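Local coordinates for extracellular subtilisin-like serine proteinase (Vibrio sp. PA-44, PDB 1SH7), which probably cleaves peptide bonds as a calcium-dependent, cold-adapted serine endopeptidase of the subtilisin family, this chain being its catalytic subtilase domain, at residues G54-F57 / V58-D61; G239-P242 / L243-T246. All coordinates share one frame; numbering follows the deposited sequence. Where two conformers were deposited one is given.

Contact 1: residues G54-F57 / V58-D61. With CA (calcium ion), chain D.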
loop_
_atom_site.group_PDB
_atom_site.type_symbol
_atom_site.label_atom_id
_atom_site.label_comp_id
_atom_site.label_asym_id
_atom_site.label_seq_id
_atom_site.Cartn_x
_atom_site.Cartn_y
_atom_site.Cartn_z
ATOM N N GLY A 54 2.655 -16.471 5.077
ATOM C CA GLY A 54 1.281 -16.571 5.534
ATOM C C GLY A 54 0.714 -17.867 4.958
ATOM O O GLY A 54 0.685 -18.919 5.620
ATOM N N TYR A 55 0.264 -17.772 3.709
ATOM C CA TYR A 55 -0.130 -18.931 2.929
ATOM C C TYR A 55 0.090 -18.651 1.439
ATOM O O TYR A 55 0.046 -17.493 1.000
ATOM C CB TYR A 55 -1.601 -19.285 3.177
ATOM C CG TYR A 55 -1.939 -20.675 2.672
ATOM C CD1 TYR A 55 -1.615 -21.804 3.419
ATOM C CD2 TYR A 55 -2.565 -20.859 1.448
ATOM C CE1 TYR A 55 -1.887 -23.098 2.945
ATOM C CE2 TYR A 55 -2.889 -22.141 0.985
ATOM C CZ TYR A 55 -2.548 -23.250 1.724
ATOM O OH TYR A 55 -2.838 -24.515 1.214
ATOM N N ASP A 56 0.343 -19.713 0.669
ATOM C CA ASP A 56 0.484 -19.639 -0.806
ATOM C C ASP A 56 -0.718 -20.288 -1.531
ATOM O O ASP A 56 -0.786 -21.509 -1.656
ATOM C CB ASP A 56 1.812 -20.322 -1.193
ATOM C CG ASP A 56 2.065 -20.368 -2.686
ATOM O OD1 ASP A 56 3.212 -20.772 -3.076
ATOM O OD2 ASP A 56 1.219 -20.030 -3.535
ATOM N N PHE A 57 -1.634 -19.473 -2.033
ATOM C CA PHE A 57 -2.820 -19.958 -2.734
ATOM C C PHE A 57 -2.623 -20.241 -4.221
ATOM O O PHE A 57 -3.554 -20.671 -4.886
ATOM C CB PHE A 57 -3.967 -18.966 -2.594
ATOM C CG PHE A 57 -4.512 -18.905 -1.212
ATOM C CD1 PHE A 57 -5.408 -19.867 -0.779
ATOM C CD2 PHE A 57 -4.071 -17.937 -0.329
ATOM C CE1 PHE A 57 -5.907 -19.830 0.506
ATOM C CE2 PHE A 57 -4.539 -17.893 0.970
ATOM C CZ PHE A 57 -5.456 -18.841 1.397
ATOM N N VAL A 58 -1.444 -19.923 -4.737
ATOM C CA VAL A 58 -1.087 -20.255 -6.099
ATOM C C VAL A 58 -0.735 -21.749 -6.123
ATOM O O VAL A 58 -1.252 -22.517 -6.917
ATOM C CB VAL A 58 0.121 -19.376 -6.594
ATOM C CG1 VAL A 58 0.658 -19.847 -7.933
ATOM C CG2 VAL A 58 -0.261 -17.909 -6.678
ATOM N N ASP A 59 0.130 -22.182 -5.225
ATOM C CA ASP A 59 0.568 -23.579 -5.221
ATOM C C ASP A 59 0.011 -24.436 -4.066
ATOM O O ASP A 59 0.389 -25.598 -3.903
ATOM C CB ASP A 59 2.097 -23.618 -5.232
ATOM C CG ASP A 59 2.658 -23.174 -6.562
ATOM O OD1 ASP A 59 2.019 -23.479 -7.590
ATOM O OD2 ASP A 59 3.693 -22.493 -6.673
ATOM N N ASN A 60 -0.878 -23.844 -3.275
ATOM C CA ASN A 60 -1.416 -24.477 -2.069
ATOM C C ASN A 60 -0.331 -25.090 -1.198
ATOM O O ASN A 60 -0.255 -26.295 -1.012
ATOM C CB ASN A 60 -2.522 -25.465 -2.436
ATOM C CG ASN A 60 -3.706 -24.766 -3.073
ATOM O OD1 ASN A 60 -4.247 -23.793 -2.514
ATOM N ND2 ASN A 60 -4.063 -25.187 -4.283
ATOM N N ASP A 61 0.501 -24.216 -0.645
ATOM C CA ASP A 61 1.582 -24.623 0.231
ATOM C C ASP A 61 1.832 -23.517 1.282
ATOM O O ASP A 61 1.158 -22.473 1.254
ATOM C CB ASP A 61 2.822 -25.046 -0.580
ATOM C CG ASP A 61 3.555 -23.892 -1.244
ATOM O OD1 ASP A 61 3.918 -22.901 -0.559
ATOM O OD2 ASP A 61 3.848 -23.924 -2.465
HETATM CA CA CA D . 5.139 -21.611 -2.390
HETATM O O HOH W 1 5.445 -22.298 -4.701
HETATM O O HOH W 2 6.221 -19.686 -3.270
HETATM O O HOH W 3 7.171 -22.759 -1.952
#

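Contact 2: residues G239-P242 / L243-T246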
loop_
_atom_site.group_PDB
_atom_site.type_symbol
_atom_site.label_atom_id
_atom_site.label_comp_id
_atom_site.label_asym_id
_atom_site.label_seq_id
_atom_site.Cartn_x
_atom_site.Cartn_y
_atom_site.Cartn_z
ATOM N N GLY A 239 -6.485 0.691 18.066
ATOM C CA GLY A 239 -7.899 0.400 17.967
ATOM C C GLY A 239 -8.657 0.969 16.772
ATOM O O GLY A 239 -9.873 0.842 16.745
ATOM N N LEU A 240 -7.978 1.593 15.807
ATOM C CA LEU A 240 -8.664 2.231 14.706
ATOM C C LEU A 240 -9.430 1.200 13.893
ATOM O O LEU A 240 -8.878 0.163 13.496
ATOM C CB LEU A 240 -7.676 2.940 13.773
ATOM C CG LEU A 240 -6.936 4.166 14.317
ATOM C CD1 LEU A 240 -5.739 4.446 13.399
ATOM C CD2 LEU A 240 -7.832 5.398 14.404
ATOM N N THR A 241 -10.715 1.451 13.676
ATOM C CA THR A 241 -11.480 0.625 12.760
ATOM C C THR A 241 -11.058 1.113 11.390
ATOM O O THR A 241 -10.430 2.188 11.267
ATOM C CB THR A 241 -12.954 0.836 12.911
ATOM O OG1 THR A 241 -13.249 2.220 12.670
ATOM C CG2 THR A 241 -13.436 0.582 14.389
ATOM N N PRO A 242 -11.401 0.347 10.363
ATOM C CA PRO A 242 -11.157 0.793 8.995
ATOM C C PRO A 242 -11.823 2.127 8.697
ATOM O O PRO A 242 -11.184 2.946 8.073
ATOM C CB PRO A 242 -11.707 -0.360 8.142
ATOM C CG PRO A 242 -11.561 -1.571 9.068
ATOM C CD PRO A 242 -11.935 -1.022 10.407
ATOM N N LEU A 243 -13.041 2.373 9.175
ATOM C CA LEU A 243 -13.667 3.677 8.974
ATOM C C LEU A 243 -12.830 4.789 9.616
ATOM O O LEU A 243 -12.621 5.832 9.014
ATOM C CB LEU A 243 -15.066 3.702 9.604
ATOM C CG LEU A 243 -16.315 4.207 8.888
ATOM C CD1 LEU A 243 -17.137 4.999 9.851
ATOM C CD2 LEU A 243 -16.082 4.983 7.605
ATOM N N GLN A 244 -12.365 4.574 10.849
ATOM C CA GLN A 244 -11.526 5.567 11.534
ATOM C C GLN A 244 -10.202 5.797 10.817
ATOM O O GLN A 244 -9.760 6.948 10.692
ATOM C CB GLN A 244 -11.280 5.202 12.989
ATOM C CG GLN A 244 -12.548 5.287 13.881
ATOM C CD GLN A 244 -12.373 4.654 15.232
ATOM O OE1 GLN A 244 -11.715 3.607 15.336
ATOM N NE2 GLN A 244 -12.879 5.312 16.294
ATOM N N LEU A 245 -9.589 4.731 10.330
ATOM C CA LEU A 245 -8.277 4.834 9.682
ATOM C C LEU A 245 -8.430 5.578 8.349
ATOM O O LEU A 245 -7.663 6.501 8.054
ATOM C CB LEU A 245 -7.651 3.440 9.495
ATOM C CG LEU A 245 -6.240 3.250 8.900
ATOM C CD1 LEU A 245 -5.415 4.479 8.865
ATOM C CD2 LEU A 245 -5.490 2.155 9.711
ATOM N N THR A 246 -9.439 5.216 7.559
ATOM C CA THR A 246 -9.774 5.953 6.349
ATOM C C THR A 246 -9.953 7.450 6.643
ATOM O O THR A 246 -9.379 8.299 5.947
ATOM C CB THR A 246 -11.035 5.375 5.724
ATOM O OG1 THR A 246 -10.736 4.060 5.215
ATOM C CG2 THR A 246 -11.513 6.226 4.528
#

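Contact 1: residues G54-F57 / V58-D61
Tyr55 lays one face of its ring over the carbonyl oxygen of Asp61, which sits above the ring centre, CE1 being 3.5 Å from that O. The amide oxygen of Asn60 comes to the edge of the same ring, near its plane. Asp56, at the end of strand 51-56, serves both the backbone pairing and the metal. Its backbone pairs antiparallel with Asp61: Asp56 N gives its hydrogen to Asp61 O (2.9 Å), and Asp61 N returns a bond to Asp56 O. With Asn60 and Asp61 both facing Asp56, this is a G1 beta bulge, and it folds the chain back on itself. The Asp56 carboxylate, CG anti to the backbone N (chi1 178°), reaches into the loop and splits its duties. Asp56 OD2 takes the Asp59 N hydrogen at 2.9 Å from above the carboxylate plane, nearly straight at 167°, and a weak one from Val58 N. Asp56 OD1 binds calcium at 2.2 Å. Phe57 then ends the segment, its ring turning one face to Tyr55, whose CD2 lies over the centre of the Phe57 ring. Asp61 grips the calcium with both OD1 (2.5 Å) and OD2 (2.6 Å), its carboxylate plane 83° from that of Asp56. Asp63 O and three waters complete the site; water 1 also donates to Asp59 OD2, which forms a salt bridge with Arg95. The metal and Arg95, also bonded to Asp56 OD1, probably offset the repulsion of three clustered carboxylates, making calcium part of what holds this loop closed.

Contact 2: residues G239-P242 / L243-T246
Thr241 and Gln244 exchange hydrogen bonds in both directions. The amide N of Thr241 gives its hydrogen to Gln244 OE1 at 2.9 Å, an almost straight bond (167°) that lies in the plane of the side-chain carbonyl and uses one of its lone pairs. In return, the Gln244 N-H points at Thr241 OG1, 3.1 Å away and again close to linear. Thr241 can accept it because its hydroxyl stands between its own backbone N and carbonyl carbon (chi1 59°), turned toward the first turn of the helix. Gln244 bends back by setting CG beside its backbone N, and from there the extended chain carries OE1 to the Thr241 amide; on the way CG passes 3.4 Å from OG1. This reciprocal pair is a capping box, with Thr241 as N-cap of helix 242-252, the helix that follows helix 219-236 in the subtilase domain. The capping box thus gives the Gln244 N-H a side-chain acceptor and does the same for the N-H of the N-cap residue. Regular helical bonding takes over at once: Leu245 N donates to Thr241 O at 2.8 Å and Thr246 N to Pro242 O at 2.9 Å. Pro242, the first helical residue, brings no N-H that would need an acceptor. On the apolar side, Leu240 CD2 packs at 3.7 Å against Gln244 CB, across the aliphatic base of the glutamine, while Leu240 CB lies 4.3 Å from Leu245 CB. Leu240 and Leu245 both rest on Tyr233 of helix 219-236; Leu245, which is buried, also touches Ala230 and Leu234, and together with Pro242 it meets Ser150 at the start of strand 150-154.

Contact 1 comes first along the chain and is complete long before contact 2 begins; their centres lie 29 Å apart, and about 20 Å separates the nearest atoms. Both sit at the surface of the one subtilase domain, the first at the edge of its parallel seven-stranded sheet. Residues 54-61 run off strand 51-56, an outermost strand of that sheet, into the loop before helix 70-79. Residues 239-246 instead lead from helix 219-236 into helix 242-252, beside the more central strand 150-154. Calcium binds directly at contact 1, whereas contact 2 only neighbours, through Thr246, the calcium site that includes Gly173 and Asp196. The two are separate local structures of one domain, with no direct touch between them.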